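Long-range contact in CRISPR system Cmr subunit Cmr6 (Pyrococcus furiosus, PDB 4W8V), which binds RNA as a subunit of the type III-B Cmr ribonucleoprotein complex of CRISPR immunity, where it helps cap the elongated crRNA-bearing assembly: residues T63-I71 / F77-F88. Sequence-based numbering, arbitrary orientation.
Sequences TYYVLAEFI and FYKRAKTVQDAF
A steeply crossed helical hairpin brings the C-terminal part of helix 52-68 against helix 77-90, and Ala68 is the knob, set among Phe77, Arg80, Ala81 and Val84. The helix segments run at 126°, their axes 8.1 Å apart, and Ala68 and Ala81, both lacking bulk, bring their CA atoms to 4.8 Å. Arg80 NH1 donates to Ala68 O (2.8 Å, 148° at the hydrogen). That oxygen lies in the guanidinium plane, while the nitrogen stands above the carbonyl plane. Arg80 NE donates to Asn75 O in the connecting loop, so one guanidinium bonds to carbonyls of both 63-71 and the link. A chi1 of -180° swings the Phe77 ring beside its own carbonyl carbon and across to Tyr65, whose face its edge meets in a T-shaped stack, centroids 5.3 Å apart. In this RAMP-superfamily part of Cmr6, Val84 divides its methyls: CG1 packs on Leu67 CB, CG2 on Ile71 CD1 at 3.7 Å. Farther along 77-88, Tyr64 lays one ring face over Gln85 CA, a CH-pi contact of 3.9 Å to the centroid, and its CE1 meets Phe88 CB at 3.3 Å. Leu67 CD1 meets Phe88 CE2, and both residues pack against helix 122-133.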
ATOM      1  N   THR A  63       4.916   4.793   5.429  1.00 59.99           N
ATOM      2  CA  THR A  63       5.675   6.003   5.719  1.00 62.31           C
ATOM      3  C   THR A  63       5.219   6.690   7.004  1.00 63.15           C
ATOM      4  O   THR A  63       6.008   7.383   7.641  1.00 67.28           O
ATOM      5  CB  THR A  63       5.600   7.016   4.558  1.00 56.59           C
ATOM      6  OG1 THR A  63       4.305   7.618   4.529  1.00 64.59           O
ATOM      7  CG2 THR A  63       5.865   6.315   3.226  1.00 62.86           C
ATOM      8  N   TYR A  64       3.957   6.521   7.387  1.00 58.93           N
ATOM      9  CA  TYR A  64       3.487   7.138   8.628  1.00 66.79           C
ATOM     10  C   TYR A  64       4.028   6.337   9.795  1.00 63.35           C
ATOM     11  O   TYR A  64       4.289   6.871  10.860  1.00 65.43           O
ATOM     12  CB  TYR A  64       1.965   7.197   8.704  1.00 58.91           C
ATOM     13  CG  TYR A  64       1.293   7.827   7.516  1.00 61.97           C
ATOM     14  CD1 TYR A  64       1.929   8.799   6.766  1.00 64.81           C
ATOM     15  CD2 TYR A  64       0.015   7.439   7.140  1.00 57.40           C
ATOM     16  CE1 TYR A  64       1.314   9.366   5.682  1.00 66.49           C
ATOM     17  CE2 TYR A  64      -0.609   8.006   6.065  1.00 59.03           C
ATOM     18  CZ  TYR A  64       0.041   8.969   5.339  1.00 60.74           C
ATOM     19  OH  TYR A  64      -0.584   9.531   4.260  1.00 59.97           O
ATOM     20  N   TYR A  65       4.170   5.038   9.565  1.00 54.96           N
ATOM     21  CA  TYR A  65       4.695   4.125  10.554  1.00 55.39           C
ATOM     22  C   TYR A  65       6.158   4.431  10.858  1.00 65.74           C
ATOM     23  O   TYR A  65       6.567   4.518  12.019  1.00 66.53           O
ATOM     24  CB  TYR A  65       4.525   2.695  10.066  1.00 55.42           C
ATOM     25  CG  TYR A  65       5.001   1.623  11.007  1.00 63.11           C
ATOM     26  CD1 TYR A  65       6.315   1.150  10.955  1.00 72.83           C
ATOM     27  CD2 TYR A  65       4.135   1.052  11.920  1.00 64.65           C
ATOM     28  CE1 TYR A  65       6.752   0.149  11.812  1.00 70.95           C
ATOM     29  CE2 TYR A  65       4.558   0.053  12.783  1.00 63.61           C
ATOM     30  CZ  TYR A  65       5.862  -0.399  12.722  1.00 75.52           C
ATOM     31  OH  TYR A  65       6.271  -1.395  13.580  1.00 78.33           O
ATOM     32  N   VAL A  66       6.943   4.598   9.806  1.00 62.64           N
ATOM     33  CA  VAL A  66       8.358   4.899   9.946  1.00 60.80           C
ATOM     34  C   VAL A  66       8.566   6.284  10.565  1.00 62.44           C
ATOM     35  O   VAL A  66       9.380   6.450  11.476  1.00 66.29           O
ATOM     36  CB  VAL A  66       9.064   4.811   8.572  1.00 63.18           C
ATOM     37  CG1 VAL A  66      10.389   5.540   8.591  1.00 55.30           C
ATOM     38  CG2 VAL A  66       9.228   3.356   8.170  1.00 64.93           C
ATOM     39  N   LEU A  67       7.816   7.275  10.086  1.00 66.88           N
ATOM     40  CA  LEU A  67       8.010   8.655  10.528  1.00 63.15           C
ATOM     41  C   LEU A  67       7.562   8.881  11.968  1.00 73.21           C
ATOM     42  O   LEU A  67       7.948   9.874  12.591  1.00 66.29           O
ATOM     43  CB  LEU A  67       7.277   9.623   9.600  1.00 62.03           C
ATOM     44  CG  LEU A  67       8.068   9.985   8.336  1.00 70.67           C
ATOM     45  CD1 LEU A  67       7.275  10.914   7.416  1.00 71.06           C
ATOM     46  CD2 LEU A  67       9.388  10.618   8.730  1.00 66.27           C
ATOM     47  N   ALA A  68       6.745   7.970  12.487  1.00 68.54           N
ATOM     48  CA  ALA A  68       6.339   8.015  13.885  1.00 72.60           C
ATOM     49  C   ALA A  68       7.568   7.832  14.778  1.00 69.91           C
ATOM     50  O   ALA A  68       7.637   8.363  15.881  1.00 73.93           O
ATOM     51  CB  ALA A  68       5.287   6.948  14.178  1.00 58.98           C
ATOM     52  N   GLU A  69       8.548   7.083  14.282  1.00 73.80           N
ATOM     53  CA  GLU A  69       9.803   6.899  14.996  1.00 69.77           C
ATOM     54  C   GLU A  69      10.623   8.201  15.051  1.00 80.84           C
ATOM     55  O   GLU A  69      11.571   8.300  15.829  1.00 79.44           O
ATOM     56  CB  GLU A  69      10.632   5.788  14.341  1.00 65.30           C
ATOM     57  CG  GLU A  69       9.867   4.506  14.033  1.00 75.35           C
ATOM     58  CD  GLU A  69      10.738   3.424  13.381  1.00 79.87           C
ATOM     59  OE1 GLU A  69      11.903   3.247  13.802  1.00 82.60           O
ATOM     60  OE2 GLU A  69      10.253   2.754  12.448  1.00 77.31           O
ATOM     61  N   PHE A  70      10.249   9.191  14.234  1.00 71.78           N
ATOM     62  CA  PHE A  70      11.000  10.450  14.121  1.00 74.79           C
ATOM     63  C   PHE A  70      10.515  11.558  15.065  1.00 72.32           C
ATOM     64  O   PHE A  70      11.061  12.653  15.056  1.00 75.58           O
ATOM     65  CB  PHE A  70      10.951  10.986  12.677  1.00 75.54           C
ATOM     66  CG  PHE A  70      11.754  10.182  11.692  1.00 72.96           C
ATOM     67  CD1 PHE A  70      11.510   8.832  11.516  1.00 75.75           C
ATOM     68  CD2 PHE A  70      12.737  10.783  10.927  1.00 69.50           C
ATOM     69  CE1 PHE A  70      12.241   8.089  10.610  1.00 76.53           C
ATOM     70  CE2 PHE A  70      13.475  10.046  10.028  1.00 74.24           C
ATOM     71  CZ  PHE A  70      13.226   8.697   9.864  1.00 77.32           C
ATOM     72  N   ILE A  71       9.481  11.292  15.854  1.00 77.55           N
ATOM     73  CA  ILE A  71       9.006  12.262  16.837  1.00 82.80           C
ATOM     74  C   ILE A  71       8.880  11.578  18.198  1.00104.10           C
ATOM     75  O   ILE A  71       8.909  10.353  18.276  1.00101.31           O
ATOM     76  CB  ILE A  71       7.659  12.902  16.412  1.00 75.75           C
ATOM     77  CG1 ILE A  71       6.563  11.855  16.263  1.00 76.15           C
ATOM     78  CG2 ILE A  71       7.799  13.609  15.075  1.00 73.39           C
ATOM     79  CD1 ILE A  71       5.321  12.374  15.564  1.00 67.88           C
ATOM     80  N   PHE A  77       3.853   4.948  21.130  1.00 80.60           N
ATOM     81  CA  PHE A  77       4.046   4.833  19.689  1.00 80.00           C
ATOM     82  C   PHE A  77       2.734   4.993  18.907  1.00 69.55           C
ATOM     83  O   PHE A  77       2.673   5.797  17.992  1.00 67.41           O
ATOM     84  CB  PHE A  77       4.696   3.507  19.312  1.00 73.47           C
ATOM     85  CG  PHE A  77       4.903   3.366  17.840  1.00 75.02           C
ATOM     86  CD1 PHE A  77       5.954   4.016  17.214  1.00 67.87           C
ATOM     87  CD2 PHE A  77       4.023   2.624  17.070  1.00 70.20           C
ATOM     88  CE1 PHE A  77       6.130   3.911  15.870  1.00 65.59           C
ATOM     89  CE2 PHE A  77       4.199   2.516  15.721  1.00 60.15           C
ATOM     90  CZ  PHE A  77       5.252   3.161  15.116  1.00 65.16           C
ATOM     91  N   TYR A  78       1.694   4.255  19.292  1.00 63.13           N
ATOM     92  CA  TYR A  78       0.407   4.314  18.605  1.00 65.58           C
ATOM     93  C   TYR A  78      -0.131   5.746  18.486  1.00 70.01           C
ATOM     94  O   TYR A  78      -0.750   6.091  17.477  1.00 75.34           O
ATOM     95  CB  TYR A  78      -0.630   3.416  19.303  1.00 76.86           C
ATOM     96  CG  TYR A  78      -1.356   4.069  20.464  1.00 88.00           C
ATOM     97  CD1 TYR A  78      -2.607   4.660  20.293  1.00 80.00           C
ATOM     98  CD2 TYR A  78      -0.789   4.095  21.733  1.00 95.51           C
ATOM     99  CE1 TYR A  78      -3.264   5.257  21.353  1.00 89.09           C
ATOM    100  CE2 TYR A  78      -1.445   4.691  22.801  1.00 98.86           C
ATOM    101  CZ  TYR A  78      -2.677   5.269  22.605  1.00 97.43           C
ATOM    102  OH  TYR A  78      -3.315   5.858  23.668  1.00103.87           O
ATOM    103  N   LYS A  79       0.103   6.580  19.501  1.00 65.30           N
ATOM    104  CA  LYS A  79      -0.319   7.973  19.431  1.00 64.04           C
ATOM    105  C   LYS A  79       0.486   8.746  18.386  1.00 64.60           C
ATOM    106  O   LYS A  79      -0.068   9.546  17.636  1.00 64.86           O
ATOM    107  CB  LYS A  79      -0.191   8.669  20.793  1.00 74.16           C
ATOM    108  CG  LYS A  79      -1.116   8.143  21.871  1.00 80.40           C
ATOM    109  CD  LYS A  79      -1.129   9.081  23.067  1.00 89.62           C
ATOM    110  CE  LYS A  79      -1.117   8.320  24.383  1.00104.43           C
ATOM    111  NZ  LYS A  79      -2.141   8.842  25.340  1.00109.72           N
ATOM    112  N   ARG A  80       1.792   8.511  18.342  1.00 65.00           N
ATOM    113  CA  ARG A  80       2.642   9.195  17.375  1.00 65.87           C
ATOM    114  C   ARG A  80       2.266   8.835  15.937  1.00 67.41           C
ATOM    115  O   ARG A  80       2.203   9.703  15.068  1.00 66.63           O
ATOM    116  CB  ARG A  80       4.116   8.868  17.625  1.00 62.21           C
ATOM    117  CG  ARG A  80       4.645   9.421  18.929  1.00 71.70           C
ATOM    118  CD  ARG A  80       6.130   9.191  19.065  1.00 69.55           C
ATOM    119  NE  ARG A  80       6.423   8.053  19.927  1.00 81.05           N
ATOM    120  CZ  ARG A  80       7.135   6.996  19.550  1.00 88.01           C
ATOM    121  NH1 ARG A  80       7.635   6.935  18.322  1.00 85.02           N
ATOM    122  NH2 ARG A  80       7.351   6.001  20.404  1.00 87.00           N
ATOM    123  N   ALA A  81       2.016   7.552  15.697  1.00 62.06           N
ATOM    124  CA  ALA A  81       1.662   7.084  14.361  1.00 62.51           C
ATOM    125  C   ALA A  81       0.373   7.731  13.900  1.00 58.45           C
ATOM    126  O   ALA A  81       0.242   8.119  12.738  1.00 66.10           O
ATOM    127  CB  ALA A  81       1.532   5.569  14.333  1.00 58.30           C
ATOM    128  N   LYS A  82      -0.574   7.860  14.822  1.00 62.86           N
ATOM    129  CA  LYS A  82      -1.858   8.454  14.508  1.00 63.33           C
ATOM    130  C   LYS A  82      -1.659   9.928  14.175  1.00 63.60           C
ATOM    131  O   LYS A  82      -2.299  10.477  13.278  1.00 65.89           O
ATOM    132  CB  LYS A  82      -2.831   8.275  15.674  1.00 78.10           C
ATOM    133  CG  LYS A  82      -4.229   8.790  15.364  1.00 93.76           C
ATOM    134  CD  LYS A  82      -5.289   8.189  16.281  1.00102.87           C
ATOM    135  CE  LYS A  82      -6.693   8.478  15.736  1.00111.09           C
ATOM    136  NZ  LYS A  82      -6.932   9.931  15.475  1.00105.17           N
ATOM    137  N   THR A  83      -0.736  10.558  14.890  1.00 66.85           N
ATOM    138  CA  THR A  83      -0.388  11.946  14.645  1.00 63.00           C
ATOM    139  C   THR A  83       0.192  12.141  13.250  1.00 64.82           C
ATOM    140  O   THR A  83      -0.218  13.043  12.535  1.00 69.29           O
ATOM    141  CB  THR A  83       0.623  12.457  15.679  1.00 65.05           C
ATOM    142  OG1 THR A  83       0.019  12.443  16.971  1.00 71.31           O
ATOM    143  CG2 THR A  83       1.059  13.871  15.347  1.00 60.34           C
ATOM    144  N   VAL A  84       1.155  11.309  12.870  1.00 62.87           N
ATOM    145  CA  VAL A  84       1.791  11.442  11.565  1.00 64.96           C
ATOM    146  C   VAL A  84       0.772  11.175  10.451  1.00 64.96           C
ATOM    147  O   VAL A  84       0.724  11.890   9.455  1.00 62.53           O
ATOM    148  CB  VAL A  84       2.996  10.478  11.410  1.00 69.65           C
ATOM    149  CG1 VAL A  84       3.610  10.596  10.012  1.00 69.60           C
ATOM    150  CG2 VAL A  84       4.054  10.757  12.479  1.00 64.13           C
ATOM    151  N   GLN A  85      -0.057  10.155  10.647  1.00 68.11           N
ATOM    152  CA  GLN A  85      -1.059   9.753   9.667  1.00 66.83           C
ATOM    153  C   GLN A  85      -2.074  10.880   9.458  1.00 70.38           C
ATOM    154  O   GLN A  85      -2.295  11.332   8.323  1.00 61.60           O
ATOM    155  CB  GLN A  85      -1.736   8.446  10.131  1.00 65.24           C
ATOM    156  CG  GLN A  85      -2.954   7.979   9.356  1.00 60.79           C
ATOM    157  CD  GLN A  85      -3.870   7.117  10.214  1.00 73.25           C
ATOM    158  OE1 GLN A  85      -4.603   7.630  11.065  1.00 86.62           O
ATOM    159  NE2 GLN A  85      -3.816   5.814  10.018  1.00 84.32           N
ATOM    160  N   ASP A  86      -2.653  11.371  10.556  1.00 70.83           N
ATOM    161  CA  ASP A  86      -3.636  12.460  10.485  1.00 62.83           C
ATOM    162  C   ASP A  86      -3.039  13.707   9.867  1.00 62.60           C
ATOM    163  O   ASP A  86      -3.728  14.428   9.146  1.00 69.20           O
ATOM    164  CB  ASP A  86      -4.192  12.795  11.876  1.00 54.45           C
ATOM    165  CG  ASP A  86      -5.161  11.752  12.380  1.00 65.21           C
ATOM    166  OD1 ASP A  86      -5.523  10.846  11.602  1.00 73.07           O
ATOM    167  OD2 ASP A  86      -5.584  11.844  13.556  1.00 76.77           O
ATOM    168  N   ALA A  87      -1.763  13.966  10.151  1.00 64.32           N
ATOM    169  CA  ALA A  87      -1.086  15.143   9.623  1.00 63.00           C
ATOM    170  C   ALA A  87      -0.945  15.072   8.115  1.00 70.80           C
ATOM    171  O   ALA A  87      -1.308  16.003   7.408  1.00 72.48           O
ATOM    172  CB  ALA A  87       0.273  15.304  10.256  1.00 74.49           C
ATOM    173  N   PHE A  88      -0.406  13.969   7.615  1.00 68.53           N
ATOM    174  CA  PHE A  88      -0.240  13.849   6.183  1.00 66.92           C
ATOM    175  C   PHE A  88      -1.582  13.817   5.445  1.00 67.54           C
ATOM    176  O   PHE A  88      -1.713  14.405   4.375  1.00 69.28           O
ATOM    177  CB  PHE A  88       0.570  12.607   5.852  1.00 66.50           C
ATOM    178  CG  PHE A  88       2.050  12.854   5.774  1.00 73.22           C
ATOM    179  CD1 PHE A  88       2.631  13.283   4.586  1.00 70.73           C
ATOM    180  CD2 PHE A  88       2.866  12.638   6.870  1.00 68.97           C
ATOM    181  CE1 PHE A  88       3.992  13.510   4.493  1.00 67.91           C
ATOM    182  CE2 PHE A  88       4.234  12.856   6.778  1.00 75.65           C
ATOM    183  CZ  PHE A  88       4.793  13.297   5.585  1.00 72.41           C
TER